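Local coordinates for glycerol uptake operon antiterminator-related protein (Thermotoga maritima, PDB 1VKF) that is probably a TIM-barrel protein related to the glycerol-3-phosphate-responsive antiterminators of glycerol uptake operons, its own activity not established, at residues I18-D23 against A173-S178. Residues are numbered along the deposited sequence; the frame is centred on the assembly and turned at random.
Sequences IAALWD and AISTSS. With CIT (citric acid), chain E.
Thr-176 O receives two donors, the backbone N of Ala-20 (2.9 Å) and the indole NE1 of Trp-182. The Ala-20 amide comes from above the carbonyl plane, yet its N-H points almost straight at the oxygen (174°). This is the seam of a TIM barrel: the first strand, 16-21, lies parallel to the last, 173-176, and closes the cylinder. Toward the strands' N-terminal ends, Ile-18 N donates to Ile-174 O (2.8 Å) and Ile-18 O accepts from Thr-176 N.

As usual in this fold, a ligand sits at the C-terminal strand ends, here a citrate probably from the crystallisation liquor. Its carboxylate oxygen O5 is held by Ser-177 OG (2.6 Å) and Trp-22 NE1 (2.9 Å), whose N-H is shared with the citrate hydroxyl O7 and faces it more directly (151°). Set between its backbone N and carbonyl carbon (chi1 69°), that OG faces O5, while Ser-177 N donates to O6. Ser-175 OG donates a hydrogen bond to O1, on another carboxylate.

Thr-176 OG1 accepts from Ser-178 N, an ST turn leading into helix 179-182; a valine replacing this threonine would probably leave the Ser-178 amide without its mate. At the seam's opposite end, Ile-18 CD1 rests 3.7 Å from Ala-173 CB.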
ATOM      1  N   ILE A  18       6.816   3.807  -5.353  1.00  7.33           N
ATOM      2  CA  ILE A  18       6.082   4.360  -4.196  1.00  6.38           C
ATOM      3  C   ILE A  18       7.001   4.303  -2.978  1.00  7.13           C
ATOM      4  O   ILE A  18       7.684   3.292  -2.730  1.00  8.98           O
ATOM      5  CB  ILE A  18       4.789   3.528  -3.934  1.00  9.40           C
ATOM      6  CG1 ILE A  18       3.840   3.762  -5.051  1.00 10.19           C
ATOM      7  CG2 ILE A  18       4.176   3.870  -2.569  1.00  7.41           C
ATOM      8  CD1 ILE A  18       2.660   2.788  -5.108  1.00  9.92           C
ATOM      9  N   ALA A  19       7.049   5.380  -2.215  1.00  7.75           N
ATOM     10  CA  ALA A  19       7.933   5.451  -1.062  1.00  6.23           C
ATOM     11  C   ALA A  19       7.244   4.846   0.147  1.00  8.83           C
ATOM     12  O   ALA A  19       6.286   5.406   0.641  1.00 13.74           O
ATOM     13  CB  ALA A  19       8.339   6.895  -0.759  1.00 10.11           C
ATOM     14  N   ALA A  20       7.831   3.775   0.654  1.00  9.54           N
ATOM     15  CA  ALA A  20       7.409   3.143   1.915  1.00  9.08           C
ATOM     16  C   ALA A  20       8.239   3.740   3.068  1.00 10.96           C
ATOM     17  O   ALA A  20       9.502   3.773   3.023  1.00 11.52           O
ATOM     18  CB  ALA A  20       7.611   1.639   1.836  1.00  9.31           C
ATOM     19  N   LEU A  21       7.527   4.152   4.115  1.00  8.39           N
ATOM     20  CA  LEU A  21       8.138   4.717   5.282  1.00 10.03           C
ATOM     21  C   LEU A  21       7.844   3.861   6.497  1.00 13.86           C
ATOM     22  O   LEU A  21       6.691   3.572   6.806  1.00 11.68           O
ATOM     23  CB  LEU A  21       7.628   6.134   5.534  1.00  9.85           C
ATOM     24  CG  LEU A  21       8.147   7.192   4.545  1.00 18.24           C
ATOM     25  CD1 LEU A  21       7.704   8.526   5.058  1.00 22.56           C
ATOM     26  CD2 LEU A  21       9.651   7.127   4.356  1.00 25.94           C
ATOM     27  N   TRP A  22       8.914   3.497   7.218  1.00 13.32           N
ATOM     28  CA  TRP A  22       8.760   2.704   8.463  1.00 16.14           C
ATOM     29  C   TRP A  22       8.949   3.561   9.705  1.00 18.48           C
ATOM     30  O   TRP A  22       8.552   3.188  10.804  1.00 22.06           O
ATOM     31  CB  TRP A  22       9.769   1.565   8.484  1.00 18.77           C
ATOM     32  CG  TRP A  22       9.310   0.428   7.695  1.00 15.39           C
ATOM     33  CD1 TRP A  22       9.787   0.031   6.458  1.00 18.87           C
ATOM     34  CD2 TRP A  22       8.252  -0.468   8.026  1.00 21.69           C
ATOM     35  NE1 TRP A  22       9.089  -1.074   6.027  1.00 22.78           N
ATOM     36  CE2 TRP A  22       8.149  -1.411   6.973  1.00 18.53           C
ATOM     37  CE3 TRP A  22       7.370  -0.587   9.125  1.00 20.00           C
ATOM     38  CZ2 TRP A  22       7.210  -2.435   6.976  1.00 23.21           C
ATOM     39  CZ3 TRP A  22       6.482  -1.621   9.143  1.00 20.82           C
ATOM     40  CH2 TRP A  22       6.384  -2.532   8.064  1.00 24.73           C
ATOM     41  N   ASP A  23       9.634   4.663   9.559  1.00 22.22           N
ATOM     42  CA  ASP A  23       9.671   5.580  10.673  1.00 27.74           C
ATOM     43  C   ASP A  23       9.852   6.997  10.193  1.00 24.34           C
ATOM     44  O   ASP A  23      10.185   7.256   9.028  1.00 28.22           O
ATOM     45  CB  ASP A  23      10.719   5.170  11.728  1.00 30.46           C
ATOM     46  CG  ASP A  23      12.065   5.719  11.430  1.00 37.92           C
ATOM     47  OD1 ASP A  23      12.467   5.509  10.283  1.00 33.00           O
ATOM     48  OD2 ASP A  23      12.772   6.392  12.244  1.00 36.60           O
ATOM     49  N   ALA A 173       3.227  -0.485 -10.126  1.00  8.74           N
ATOM     50  CA  ALA A 173       4.121   0.180  -9.174  1.00  9.73           C
ATOM     51  C   ALA A 173       4.780  -0.778  -8.209  1.00 10.59           C
ATOM     52  O   ALA A 173       4.377  -1.905  -8.070  1.00 11.25           O
ATOM     53  CB  ALA A 173       3.309   1.203  -8.409  1.00  9.59           C
ATOM     54  N   ILE A 174       5.806  -0.304  -7.521  1.00  8.59           N
ATOM     55  CA  ILE A 174       6.439  -1.011  -6.425  1.00  9.15           C
ATOM     56  C   ILE A 174       6.558  -0.102  -5.207  1.00 10.40           C
ATOM     57  O   ILE A 174       7.040   1.009  -5.329  1.00  9.20           O
ATOM     58  CB  ILE A 174       7.903  -1.402  -6.805  1.00  8.65           C
ATOM     59  CG1 ILE A 174       7.934  -2.373  -7.984  1.00 10.06           C
ATOM     60  CG2 ILE A 174       8.621  -1.958  -5.604  1.00 12.17           C
ATOM     61  CD1 ILE A 174       9.326  -2.567  -8.583  1.00  9.90           C
ATOM     62  N   SER A 175       6.135  -0.590  -4.055  1.00  7.55           N
ATOM     63  CA  SER A 175       6.296   0.071  -2.805  1.00  9.26           C
ATOM     64  C   SER A 175       7.587  -0.413  -2.175  1.00  8.64           C
ATOM     65  O   SER A 175       7.793  -1.600  -1.972  1.00 11.42           O
ATOM     66  CB  SER A 175       5.119  -0.183  -1.855  1.00 10.45           C
ATOM     67  OG  SER A 175       5.452   0.335  -0.546  1.00 14.74           O
ATOM     68  N   THR A 176       8.475   0.518  -1.825  1.00  8.59           N
ATOM     69  CA  THR A 176       9.773   0.175  -1.207  1.00  7.48           C
ATOM     70  C   THR A 176      10.312   1.306  -0.366  1.00  8.14           C
ATOM     71  O   THR A 176      10.031   2.488  -0.646  1.00  9.74           O
ATOM     72  CB  THR A 176      10.818  -0.130  -2.335  1.00 10.89           C
ATOM     73  OG1 THR A 176      12.134  -0.361  -1.787  1.00 10.29           O
ATOM     74  CG2 THR A 176      10.945   1.041  -3.301  1.00 11.73           C
ATOM     75  N   SER A 177      11.077   0.958   0.663  1.00  8.68           N
ATOM     76  CA  SER A 177      11.750   1.973   1.532  1.00 12.20           C
ATOM     77  C   SER A 177      13.186   2.262   1.060  1.00 11.93           C
ATOM     78  O   SER A 177      13.920   3.067   1.680  1.00 12.75           O
ATOM     79  CB  SER A 177      11.743   1.573   3.014  1.00 14.53           C
ATOM     80  OG  SER A 177      12.593   0.457   3.259  1.00 14.34           O
ATOM     81  N   SER A 178      13.595   1.657  -0.046  1.00 11.71           N
ATOM     82  CA  SER A 178      14.961   1.852  -0.572  1.00 12.00           C
ATOM     83  C   SER A 178      15.156   3.199  -1.275  1.00  9.71           C
ATOM     84  O   SER A 178      14.573   3.481  -2.313  1.00 12.49           O
ATOM     85  CB  SER A 178      15.338   0.696  -1.519  1.00 15.42           C
ATOM     86  OG  SER A 178      16.490   1.030  -2.279  1.00 12.19           O
TER
HETATM   87  C1  CIT E 501       6.613  -2.632   1.960  1.00 34.49           C
HETATM   88  O1  CIT E 501       5.736  -2.157   1.216  1.00 35.37           O
HETATM   89  O2  CIT E 501       6.300  -3.526   2.756  1.00 30.77           O
HETATM   90  C2  CIT E 501       8.007  -2.068   1.881  1.00 27.84           C
HETATM   91  C3  CIT E 501       9.156  -2.831   2.544  1.00 28.20           C
HETATM   92  O7  CIT E 501       8.917  -3.183   3.917  1.00 28.61           O
HETATM   93  C4  CIT E 501       9.507  -4.072   1.716  1.00 25.64           C
HETATM   94  C5  CIT E 501      10.665  -4.858   2.248  1.00 32.28           C
HETATM   95  O3  CIT E 501      11.449  -4.361   3.086  1.00 30.56           O
HETATM   96  O4  CIT E 501      10.876  -6.051   1.890  1.00 25.48           O
HETATM   97  C6  CIT E 501      10.351  -1.881   2.562  1.00 23.72           C
HETATM   98  O5  CIT E 501      10.710  -1.319   3.665  1.00 27.52           O
HETATM   99  O6  CIT E 501      10.975  -1.741   1.463  1.00 22.53           O